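Local structure of putative branched-chain amino acid aminotransferase IlvE (Streptococcus mutans, 4DQN) at residues V74-R78 against L325-G331; S250-L256 against C287-I293; F61-Y67 against T126-L132; T6-W11 against E116-P120. The protein probably transfers the amino group between leucine, isoleucine or valine and 2-oxoglutarate, as a pyridoxal-phosphate-dependent branched-chain aminotransferase. All coordinates share one frame; numbering follows the deposited sequence.

Contact 1 of 4, residues V74-R78 against L325-G331; sequences VQLFR and LTGIQFG
Phe77 lays one face of its ring over the aliphatic part of Gln329, whose CG sits 3.6 Å from the ring centroid and only 15° off the normal, a CH-pi contact. The Gln329 amide stands nearly perpendicular to the ring and brings NE2 over the same face, 3.5 Å from Phe77 CE2. Arg78 CG covers the opposite face, so the ring is held between two methylene groups. At its rim, Ile328 CG2 lies near the ring plane, 4.1 Å from Phe77 CE1, while Leu325 CD1 comes in at a slant to Phe77 CZ, at 3.7 Å. With CG anti to the backbone nitrogen (chi1 174°), Phe77 leaves the strand for the helix, and Trp339 meets its ring roughly at a right angle. Two residues earlier, Gln75 stretches out to the end of the same helix. Its NE2 donates to Gln329 O over 2.9 Å, from well above the carbonyl plane rather than within it; its OE1 accepts from Lys342 NZ, so both ends of the amide are used. The carbonyl it grips belongs to the last helical turn. Gly331, with positive phi, ends the helix in a Schellman motif, its N bonding Ile328 O at 3.2 Å. The whole is a helix C-terminus packed on a strand of an antiparallel sheet. It joins helix 316-329 to strand 74-77 in the two-domain architecture of class-IV aminotransferases.

Contact 2 of 4, residues S250-L256 against C287-I293; sequences SVTKYSL and CGTAAVI
Cys287 and Thr252 bury the most surface here, with Leu256 one helical turn beyond Thr252. Thr252 points its two branches at different parts of the opposing backbone. OG1 lies against the Gly288-Thr289 peptide, 3.1 Å from Gly288 C, at an angle too poor for a bond to Thr289 N. CG2, anti to the backbone nitrogen, touches both Cys287 CB and Val292 O, the latter at 3.6 Å. Thr252 CB and CG2 also lie against the backbone of Gly288. The segment 287-293 is the tight turn of a beta-hairpin, in which Gly288 N bonds Val292 O and residues 289-291 curl in helical conformation. In class-IV aminotransferases a Gly-Thr-Ala turn and the start of this helix border the cofactor phosphate site, and the arrangement is consistent with that: the Thr289 side chain is about 7 Å from that of Lys188, the predicted attachment lysine. Ser250 caps the helix, its OG accepting from Lys253 N at 2.9 Å, and its own backbone nitrogen donates to Asn229 OD1. Cys287 reaches the first turn by its sulfur, SG lying 3.8 Å from Lys253 CA. Farther along, Leu256 CD1 meets Cys287 CB at 3.6 Å and also packs on Ile293 CD1, while the Ile293 side chain also touches Thr318 of helix 316-329.

Contact 3 of 4, residues F61-Y67 against T126-L132; sequences FEGLKAY and TLYLRPL
The guanidinium of Arg130 lies flat on one face of the Phe61 ring, centres 3.9 Å apart and planes inclined by 23°. The two strands that carry them are antiparallel neighbours in the seven-stranded antiparallel sheet. At the guanidinium edge, in its plane, Tyr128 OH takes a weak hydrogen bond from NH1, and NE donates to His55 ND1 of the second subunit; together these fix how the group is turned. The Tyr128 hydroxyl also reaches Gly63 CA, 3.2 Å away, where no side chain intervenes. Leu64 with Leu129 and Ala66 with Leu127 form hydrogen-bonded pairs; the shortest bond, Leu129 N to Leu64 O at 2.7 Å, runs almost straight down the carbonyl. Beyond Gly63, the pairing resumes with Glu62 N donating to Pro131 O, whereas the buried Glu62 O finds no partner. Leu64, Ala66, Leu127 and Leu129 share one face; there Leu64 CD2 rests 3.6 Å from Pro131 CG, and helix 100-113 covers Ala66 and Leu129. On the other face extended Lys65 passes Thr126 at about a right angle, bound for Thr289 O. Thr126 CG2 touches Tyr67 CD2 at 3.5 Å, and Thr126 OG1 donates to a water 2.9 Å away, which Lys65 NZ reaches only weakly.

Contact 4 of 4, residues T6-W11 against E116-P120; sequences TVDLDW and EYVPP
The indole of Trp11 is sandwiched between consecutive prolines and a carbonyl of its own segment. Pro120 CD stands over the five-membered ring, 3.3 Å from its centroid and just 5° off the normal. Pro119 CA covers the six-membered ring on that same face, at 3.9 Å from its centroid. Against the opposite face lies Leu9 O, 3.1 Å above the plane. An inverse gamma turn centred on Asp10 doubles the chain back here, with a weak bond from Trp11 N to Leu9 O, and this places the indole beside that carbonyl. The first modelled residues are fastened by one backbone bond, Val7 N to Glu116 O at 3.0 Å; Thr6 CA points a CH at the same oxygen. Val7 splits its methyls: CG1 packs on Glu116 CG at 3.6 Å, and CG2 sits over a face of Tyr117, whose ring edge meets Leu9 CD1. This partly exposed contact ties the irregular N-terminal segment, ahead of strand 24-30, to the turn leading from helix 100-113 into strand 126-136. Tyr117 and Val118 pack on Leu127 of strand 126-136, and Arg68 of strand 59-68 bonds the carbonyls of Val118 and Pro119.

In the fold
Contact 3 forms the middle of the seven-stranded antiparallel sheet; contact 1 starts on the next strand, where Gln75 O receives Tyr67 N at 2.8 Å, and contact 4 covers the start of strand 126-136, Pro119 CD lying 3.4 Å from Thr126 C. Contact 2, on the other domain, touches contacts 1 and 3: Leu325 CD2 packs 3.8 Å from Thr252 CG2, and Thr289 O is 2.9 Å from Lys65 NZ. Contacts 2 and 3 both lie near the probable cofactor pocket, the side chains of Thr289 and Phe61 being about 7 and 3 Å from that of cofactor-free Lys188. Contact 4 meets contact 1 at Val118 CG1 and Val74 CG2 (3.9 Å) but lies farthest from contact 2, nearest atoms about 12 Å apart.

Contact 1 of 4, residues V74-R78 against L325-G331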
# COMPACT_ATOMS: atom_id res chain seq x y z
N VAL A 74 -31.96 -15.25 4.21
CA VAL A 74 -30.77 -14.40 4.29
C VAL A 74 -30.63 -13.61 2.99
O VAL A 74 -30.96 -14.11 1.91
CB VAL A 74 -29.51 -15.24 4.54
CG1 VAL A 74 -28.26 -14.35 4.59
CG2 VAL A 74 -29.67 -16.01 5.84
N GLN A 75 -30.17 -12.37 3.09
CA GLN A 75 -30.04 -11.55 1.89
C GLN A 75 -28.78 -10.68 1.92
O GLN A 75 -28.24 -10.38 2.99
CB GLN A 75 -31.29 -10.68 1.71
CG GLN A 75 -31.54 -9.70 2.85
CD GLN A 75 -32.93 -9.09 2.78
OE1 GLN A 75 -33.85 -9.72 2.29
NE2 GLN A 75 -33.08 -7.86 3.26
N LEU A 76 -28.31 -10.31 0.73
CA LEU A 76 -27.20 -9.36 0.59
C LEU A 76 -27.79 -8.00 0.28
O LEU A 76 -28.94 -7.90 -0.18
CB LEU A 76 -26.29 -9.79 -0.57
CG LEU A 76 -25.53 -11.09 -0.35
CD1 LEU A 76 -24.81 -11.49 -1.63
CD2 LEU A 76 -24.54 -10.95 0.82
N PHE A 77 -27.01 -6.96 0.55
CA PHE A 77 -27.45 -5.58 0.36
C PHE A 77 -26.53 -4.87 -0.64
O PHE A 77 -25.36 -4.59 -0.34
CB PHE A 77 -27.43 -4.85 1.71
CG PHE A 77 -27.72 -3.38 1.63
CD1 PHE A 77 -29.03 -2.92 1.49
CD2 PHE A 77 -26.68 -2.45 1.71
CE1 PHE A 77 -29.29 -1.55 1.42
CE2 PHE A 77 -26.94 -1.08 1.63
CZ PHE A 77 -28.25 -0.63 1.49
N ARG A 78 -27.07 -4.61 -1.83
CA ARG A 78 -26.36 -3.91 -2.90
C ARG A 78 -24.97 -4.47 -3.25
O ARG A 78 -24.03 -3.70 -3.43
CB ARG A 78 -26.25 -2.41 -2.54
CG ARG A 78 -27.62 -1.73 -2.32
CD ARG A 78 -27.48 -0.29 -1.78
NE ARG A 78 -27.47 0.88 -2.69
CZ ARG A 78 -27.33 0.90 -4.01
NH1 ARG A 78 -27.18 -0.20 -4.71
NH2 ARG A 78 -27.35 2.05 -4.66
N LEU A 325 -32.23 2.78 7.02
CA LEU A 325 -31.23 2.00 6.29
C LEU A 325 -31.13 0.56 6.81
O LEU A 325 -31.18 -0.38 6.02
CB LEU A 325 -29.85 2.66 6.36
CG LEU A 325 -28.69 1.88 5.73
CD1 LEU A 325 -28.89 1.73 4.22
CD2 LEU A 325 -27.34 2.55 6.03
N THR A 326 -31.01 0.40 8.13
CA THR A 326 -30.91 -0.93 8.72
C THR A 326 -32.22 -1.71 8.53
O THR A 326 -32.21 -2.92 8.30
CB THR A 326 -30.51 -0.90 10.21
OG1 THR A 326 -31.44 -0.11 10.96
CG2 THR A 326 -29.12 -0.31 10.38
N GLY A 327 -33.36 -1.01 8.59
CA GLY A 327 -34.63 -1.67 8.33
C GLY A 327 -34.66 -2.31 6.95
O GLY A 327 -35.11 -3.44 6.78
N ILE A 328 -34.16 -1.57 5.97
CA ILE A 328 -34.09 -2.07 4.61
C ILE A 328 -33.14 -3.25 4.51
O ILE A 328 -33.46 -4.27 3.89
CB ILE A 328 -33.64 -0.96 3.65
CG1 ILE A 328 -34.76 0.07 3.49
CG2 ILE A 328 -33.25 -1.53 2.28
CD1 ILE A 328 -34.27 1.40 2.93
N GLN A 329 -31.97 -3.12 5.13
CA GLN A 329 -30.96 -4.17 5.08
C GLN A 329 -31.47 -5.47 5.70
O GLN A 329 -31.29 -6.55 5.13
CB GLN A 329 -29.68 -3.69 5.76
CG GLN A 329 -28.98 -2.56 5.00
CD GLN A 329 -27.91 -1.85 5.81
OE1 GLN A 329 -28.01 -1.77 7.03
NE2 GLN A 329 -26.88 -1.34 5.13
N PHE A 330 -32.13 -5.37 6.85
CA PHE A 330 -32.63 -6.56 7.53
C PHE A 330 -34.02 -6.99 7.05
O PHE A 330 -34.57 -7.98 7.56
CB PHE A 330 -32.66 -6.36 9.04
CG PHE A 330 -31.30 -6.39 9.69
CD1 PHE A 330 -30.76 -7.58 10.16
CD2 PHE A 330 -30.58 -5.22 9.86
CE1 PHE A 330 -29.52 -7.60 10.77
CE2 PHE A 330 -29.34 -5.23 10.47
CZ PHE A 330 -28.80 -6.43 10.92
N GLY A 331 -34.57 -6.26 6.09
CA GLY A 331 -35.79 -6.68 5.41
C GLY A 331 -37.09 -6.23 6.07
O GLY A 331 -38.16 -6.65 5.66

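Contact 2 of 4, residues S250-L256 against C287-I293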
# COMPACT_ATOMS: atom_id res chain seq x y z
N SER A 250 -18.13 5.14 -0.27
CA SER A 250 -18.75 3.99 0.39
C SER A 250 -20.16 3.70 -0.14
O SER A 250 -20.89 4.62 -0.56
CB SER A 250 -18.74 4.14 1.92
OG SER A 250 -19.86 4.84 2.42
N VAL A 251 -20.53 2.43 -0.16
CA VAL A 251 -21.87 2.02 -0.57
C VAL A 251 -22.89 2.61 0.41
O VAL A 251 -23.99 3.03 0.03
CB VAL A 251 -21.98 0.49 -0.62
CG1 VAL A 251 -23.34 0.06 -1.15
CG2 VAL A 251 -20.88 -0.09 -1.49
N THR A 252 -22.49 2.67 1.67
CA THR A 252 -23.35 3.22 2.72
C THR A 252 -23.67 4.69 2.45
O THR A 252 -24.82 5.12 2.59
CB THR A 252 -22.71 3.02 4.10
OG1 THR A 252 -22.31 1.66 4.23
CG2 THR A 252 -23.71 3.34 5.21
N LYS A 253 -22.66 5.46 2.04
CA LYS A 253 -22.87 6.88 1.72
C LYS A 253 -23.85 7.09 0.58
O LYS A 253 -24.74 7.94 0.67
CB LYS A 253 -21.54 7.57 1.37
CG LYS A 253 -21.77 8.87 0.61
CD LYS A 253 -20.49 9.56 0.19
CE LYS A 253 -19.90 8.98 -1.08
NZ LYS A 253 -18.63 9.70 -1.41
N TYR A 254 -23.70 6.33 -0.50
CA TYR A 254 -24.62 6.47 -1.63
C TYR A 254 -26.02 6.09 -1.22
O TYR A 254 -26.99 6.74 -1.61
CB TYR A 254 -24.14 5.64 -2.82
CG TYR A 254 -22.95 6.26 -3.50
CD1 TYR A 254 -22.88 7.64 -3.68
CD2 TYR A 254 -21.89 5.49 -3.94
CE1 TYR A 254 -21.80 8.23 -4.28
CE2 TYR A 254 -20.79 6.07 -4.55
CZ TYR A 254 -20.75 7.45 -4.71
OH TYR A 254 -19.67 8.06 -5.32
N SER A 255 -26.13 5.02 -0.43
CA SER A 255 -27.42 4.57 0.10
C SER A 255 -28.10 5.64 0.97
O SER A 255 -29.31 5.85 0.87
CB SER A 255 -27.23 3.27 0.88
OG SER A 255 -26.72 2.26 0.02
N LEU A 256 -27.31 6.30 1.82
CA LEU A 256 -27.82 7.34 2.71
C LEU A 256 -28.25 8.57 1.92
O LEU A 256 -29.30 9.17 2.19
CB LEU A 256 -26.78 7.71 3.78
CG LEU A 256 -26.63 6.67 4.89
CD1 LEU A 256 -25.57 7.05 5.90
CD2 LEU A 256 -27.98 6.44 5.59
N CYS A 287 -20.14 6.97 8.12
CA CYS A 287 -20.93 5.86 7.59
C CYS A 287 -20.08 4.88 6.81
O CYS A 287 -19.11 5.26 6.15
CB CYS A 287 -22.11 6.38 6.76
SG CYS A 287 -21.65 7.28 5.26
N GLY A 288 -20.43 3.60 6.90
CA GLY A 288 -19.70 2.55 6.20
C GLY A 288 -20.32 1.20 6.50
O GLY A 288 -21.19 1.11 7.38
N THR A 289 -19.90 0.16 5.79
CA THR A 289 -20.44 -1.19 5.99
C THR A 289 -20.31 -1.69 7.42
O THR A 289 -21.29 -2.14 8.04
CB THR A 289 -19.77 -2.19 5.05
OG1 THR A 289 -20.07 -1.85 3.69
CG2 THR A 289 -20.25 -3.61 5.35
N ALA A 290 -19.10 -1.62 7.96
CA ALA A 290 -18.85 -2.12 9.30
C ALA A 290 -19.49 -1.20 10.33
O ALA A 290 -20.10 -1.64 11.30
CB ALA A 290 -17.34 -2.23 9.54
N ALA A 291 -19.34 0.10 10.09
CA ALA A 291 -19.83 1.12 11.00
C ALA A 291 -21.36 1.26 10.99
O ALA A 291 -21.98 1.48 12.03
CB ALA A 291 -19.16 2.45 10.67
N VAL A 292 -21.96 1.10 9.80
CA VAL A 292 -23.33 1.52 9.50
C VAL A 292 -23.41 3.04 9.63
O VAL A 292 -23.04 3.75 8.69
CB VAL A 292 -24.40 0.81 10.36
CG1 VAL A 292 -25.76 1.08 9.79
CG2 VAL A 292 -24.14 -0.70 10.37
N ILE A 293 -23.87 3.54 10.77
CA ILE A 293 -23.62 4.93 11.12
C ILE A 293 -22.95 5.01 12.48
O ILE A 293 -23.44 4.41 13.45
CB ILE A 293 -24.90 5.79 11.10
CG1 ILE A 293 -25.44 5.89 9.67
CG2 ILE A 293 -24.62 7.19 11.67
CD1 ILE A 293 -26.82 6.53 9.55

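Contact 3 of 4, residues F61-Y67 against T126-L132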
# COMPACT_ATOMS: atom_id res chain seq x y z
N PHE A 61 -9.54 -5.02 -1.48
CA PHE A 61 -10.55 -5.80 -0.80
C PHE A 61 -11.90 -5.10 -0.82
O PHE A 61 -12.00 -3.95 -1.21
CB PHE A 61 -10.11 -6.17 0.62
CG PHE A 61 -10.09 -5.01 1.59
CD1 PHE A 61 -11.20 -4.71 2.37
CD2 PHE A 61 -8.94 -4.25 1.75
CE1 PHE A 61 -11.18 -3.65 3.28
CE2 PHE A 61 -8.90 -3.19 2.65
CZ PHE A 61 -10.02 -2.89 3.41
N GLU A 62 -12.93 -5.85 -0.44
CA GLU A 62 -14.26 -5.30 -0.26
C GLU A 62 -14.79 -5.75 1.09
O GLU A 62 -14.14 -6.53 1.81
CB GLU A 62 -15.19 -5.75 -1.39
CG GLU A 62 -15.14 -4.82 -2.57
CD GLU A 62 -15.64 -3.43 -2.23
OE1 GLU A 62 -16.53 -3.30 -1.34
OE2 GLU A 62 -15.16 -2.45 -2.85
N GLY A 63 -15.95 -5.22 1.43
CA GLY A 63 -16.61 -5.58 2.67
C GLY A 63 -18.10 -5.42 2.46
O GLY A 63 -18.55 -4.36 2.01
N LEU A 64 -18.86 -6.46 2.78
CA LEU A 64 -20.31 -6.40 2.62
C LEU A 64 -20.93 -7.40 3.57
O LEU A 64 -20.25 -8.32 4.03
CB LEU A 64 -20.74 -6.65 1.16
CG LEU A 64 -20.47 -8.00 0.49
CD1 LEU A 64 -21.34 -8.16 -0.76
CD2 LEU A 64 -18.99 -8.20 0.14
N LYS A 65 -22.20 -7.22 3.88
CA LYS A 65 -22.84 -8.05 4.90
C LYS A 65 -24.00 -8.88 4.36
O LYS A 65 -24.66 -8.48 3.40
CB LYS A 65 -23.32 -7.16 6.07
CG LYS A 65 -22.19 -6.71 6.99
CD LYS A 65 -22.66 -5.60 7.93
CE LYS A 65 -21.63 -5.32 9.01
NZ LYS A 65 -22.06 -4.19 9.90
N ALA A 66 -24.21 -10.04 4.98
CA ALA A 66 -25.41 -10.84 4.72
C ALA A 66 -26.29 -10.70 5.95
O ALA A 66 -25.79 -10.76 7.08
CB ALA A 66 -25.05 -12.32 4.47
N TYR A 67 -27.59 -10.53 5.73
CA TYR A 67 -28.51 -10.20 6.80
C TYR A 67 -29.58 -11.28 6.87
O TYR A 67 -30.17 -11.62 5.84
CB TYR A 67 -29.20 -8.86 6.49
CG TYR A 67 -28.25 -7.69 6.31
CD1 TYR A 67 -27.62 -7.45 5.09
CD2 TYR A 67 -27.97 -6.83 7.37
CE1 TYR A 67 -26.74 -6.38 4.93
CE2 TYR A 67 -27.10 -5.76 7.22
CZ TYR A 67 -26.49 -5.55 6.00
OH TYR A 67 -25.63 -4.48 5.85
N THR A 126 -24.54 -9.78 11.86
CA THR A 126 -24.59 -10.15 10.45
C THR A 126 -23.43 -11.06 10.09
O THR A 126 -22.52 -11.28 10.89
CB THR A 126 -24.48 -8.89 9.56
OG1 THR A 126 -23.27 -8.19 9.88
CG2 THR A 126 -25.68 -7.97 9.77
N LEU A 127 -23.45 -11.60 8.87
CA LEU A 127 -22.30 -12.33 8.36
C LEU A 127 -21.49 -11.36 7.50
O LEU A 127 -21.95 -10.94 6.44
CB LEU A 127 -22.72 -13.55 7.54
CG LEU A 127 -21.53 -14.43 7.11
CD1 LEU A 127 -20.96 -15.17 8.30
CD2 LEU A 127 -21.92 -15.42 6.00
N TYR A 128 -20.30 -11.01 7.95
CA TYR A 128 -19.45 -10.09 7.18
C TYR A 128 -18.64 -10.86 6.15
O TYR A 128 -17.99 -11.85 6.48
CB TYR A 128 -18.52 -9.32 8.12
CG TYR A 128 -17.61 -8.33 7.42
CD1 TYR A 128 -18.11 -7.14 6.89
CD2 TYR A 128 -16.25 -8.59 7.30
CE1 TYR A 128 -17.27 -6.23 6.25
CE2 TYR A 128 -15.40 -7.69 6.67
CZ TYR A 128 -15.92 -6.52 6.15
OH TYR A 128 -15.07 -5.64 5.51
N LEU A 129 -18.69 -10.40 4.90
CA LEU A 129 -17.93 -11.01 3.82
C LEU A 129 -16.75 -10.12 3.49
O LEU A 129 -16.91 -8.91 3.37
CB LEU A 129 -18.81 -11.13 2.57
CG LEU A 129 -19.59 -12.43 2.39
CD1 LEU A 129 -20.38 -12.76 3.61
CD2 LEU A 129 -20.52 -12.37 1.19
N ARG A 130 -15.58 -10.73 3.35
CA ARG A 130 -14.37 -10.03 2.94
C ARG A 130 -13.81 -10.62 1.63
O ARG A 130 -13.03 -11.60 1.65
CB ARG A 130 -13.32 -10.14 4.05
CG ARG A 130 -11.97 -9.51 3.68
CD ARG A 130 -12.11 -8.00 3.55
NE ARG A 130 -11.03 -7.38 4.28
CZ ARG A 130 -11.16 -6.53 5.28
NH1 ARG A 130 -12.35 -6.08 5.67
NH2 ARG A 130 -10.07 -6.08 5.83
N PRO A 131 -14.21 -10.05 0.48
CA PRO A 131 -13.58 -10.37 -0.80
C PRO A 131 -12.19 -9.75 -0.84
O PRO A 131 -11.99 -8.64 -0.34
CB PRO A 131 -14.51 -9.72 -1.84
CG PRO A 131 -15.82 -9.49 -1.10
CD PRO A 131 -15.41 -9.20 0.31
N LEU A 132 -11.23 -10.47 -1.42
CA LEU A 132 -9.86 -10.01 -1.49
C LEU A 132 -9.35 -10.36 -2.87
O LEU A 132 -9.59 -11.47 -3.36
CB LEU A 132 -9.01 -10.74 -0.44
CG LEU A 132 -7.49 -10.55 -0.46
CD1 LEU A 132 -7.12 -9.18 0.08
CD2 LEU A 132 -6.82 -11.63 0.37
O HOH W 1 -23.44 -6.44 12.15

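Contact 4 of 4, residues T6-W11 against E116-P120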
# COMPACT_ATOMS: atom_id res chain seq x y z
N THR A 6 -28.73 -21.97 12.50
CA THR A 6 -27.83 -21.14 13.29
C THR A 6 -27.12 -21.98 14.38
O THR A 6 -27.77 -22.70 15.15
CB THR A 6 -28.60 -19.88 13.87
OG1 THR A 6 -28.00 -18.66 13.40
CG2 THR A 6 -28.63 -19.88 15.38
N VAL A 7 -25.78 -21.93 14.41
CA VAL A 7 -25.00 -22.61 15.47
C VAL A 7 -25.11 -21.81 16.76
O VAL A 7 -25.93 -20.91 16.85
CB VAL A 7 -23.50 -22.76 15.10
CG1 VAL A 7 -23.33 -23.69 13.92
CG2 VAL A 7 -22.89 -21.40 14.80
N ASP A 8 -24.30 -22.12 17.76
CA ASP A 8 -24.48 -21.45 19.05
C ASP A 8 -23.32 -20.55 19.49
O ASP A 8 -22.45 -20.95 20.26
CB ASP A 8 -24.88 -22.45 20.14
CG ASP A 8 -26.26 -23.04 19.90
OD1 ASP A 8 -27.19 -22.27 19.54
OD2 ASP A 8 -26.43 -24.27 20.06
N LEU A 9 -23.34 -19.32 19.00
CA LEU A 9 -22.29 -18.35 19.30
C LEU A 9 -22.86 -17.21 20.15
O LEU A 9 -24.07 -17.00 20.17
CB LEU A 9 -21.70 -17.81 18.00
CG LEU A 9 -20.91 -18.76 17.10
CD1 LEU A 9 -20.45 -18.05 15.82
CD2 LEU A 9 -19.73 -19.29 17.88
N ASP A 10 -21.99 -16.47 20.83
CA ASP A 10 -22.41 -15.33 21.65
C ASP A 10 -22.76 -14.15 20.74
O ASP A 10 -22.07 -13.12 20.75
CB ASP A 10 -21.30 -14.95 22.63
CG ASP A 10 -21.78 -14.02 23.72
OD1 ASP A 10 -23.00 -13.81 23.83
OD2 ASP A 10 -20.92 -13.50 24.48
N TRP A 11 -23.85 -14.29 19.98
CA TRP A 11 -24.21 -13.38 18.88
C TRP A 11 -24.14 -11.90 19.18
O TRP A 11 -23.56 -11.13 18.40
CB TRP A 11 -25.59 -13.72 18.34
CG TRP A 11 -25.76 -15.15 17.91
CD1 TRP A 11 -26.56 -16.09 18.49
CD2 TRP A 11 -25.12 -15.79 16.79
NE1 TRP A 11 -26.46 -17.28 17.81
CE2 TRP A 11 -25.59 -17.12 16.76
CE3 TRP A 11 -24.21 -15.37 15.82
CZ2 TRP A 11 -25.17 -18.04 15.79
CZ3 TRP A 11 -23.80 -16.28 14.85
CH2 TRP A 11 -24.28 -17.60 14.84
N GLU A 116 -25.26 -21.27 8.56
CA GLU A 116 -25.54 -21.45 9.97
C GLU A 116 -24.76 -20.43 10.81
O GLU A 116 -25.01 -20.27 12.01
CB GLU A 116 -25.27 -22.90 10.40
CG GLU A 116 -23.79 -23.32 10.40
CD GLU A 116 -23.19 -23.61 9.01
OE1 GLU A 116 -23.83 -23.34 7.97
OE2 GLU A 116 -22.05 -24.13 8.97
N TYR A 117 -23.84 -19.70 10.18
CA TYR A 117 -23.11 -18.64 10.89
C TYR A 117 -23.72 -17.26 10.69
O TYR A 117 -23.28 -16.28 11.29
CB TYR A 117 -21.63 -18.62 10.48
CG TYR A 117 -20.86 -19.83 10.96
CD1 TYR A 117 -20.79 -20.97 10.18
CD2 TYR A 117 -20.21 -19.82 12.18
CE1 TYR A 117 -20.10 -22.08 10.61
CE2 TYR A 117 -19.51 -20.92 12.62
CZ TYR A 117 -19.47 -22.05 11.82
OH TYR A 117 -18.78 -23.17 12.23
N VAL A 118 -24.73 -17.16 9.82
CA VAL A 118 -25.46 -15.91 9.70
C VAL A 118 -26.31 -15.77 10.98
O VAL A 118 -27.20 -16.59 11.22
CB VAL A 118 -26.36 -15.89 8.44
CG1 VAL A 118 -27.04 -14.54 8.29
CG2 VAL A 118 -25.54 -16.20 7.20
N PRO A 119 -26.01 -14.76 11.81
CA PRO A 119 -26.63 -14.61 13.14
C PRO A 119 -28.16 -14.56 13.06
O PRO A 119 -28.71 -14.18 12.02
CB PRO A 119 -26.08 -13.27 13.63
CG PRO A 119 -24.72 -13.17 12.94
CD PRO A 119 -25.01 -13.69 11.56
N PRO A 120 -28.84 -14.94 14.15
CA PRO A 120 -30.30 -14.92 14.18
C PRO A 120 -30.86 -13.50 14.12
O PRO A 120 -30.23 -12.56 14.60
CB PRO A 120 -30.63 -15.53 15.56
CG PRO A 120 -29.42 -16.29 15.95
CD PRO A 120 -28.27 -15.51 15.38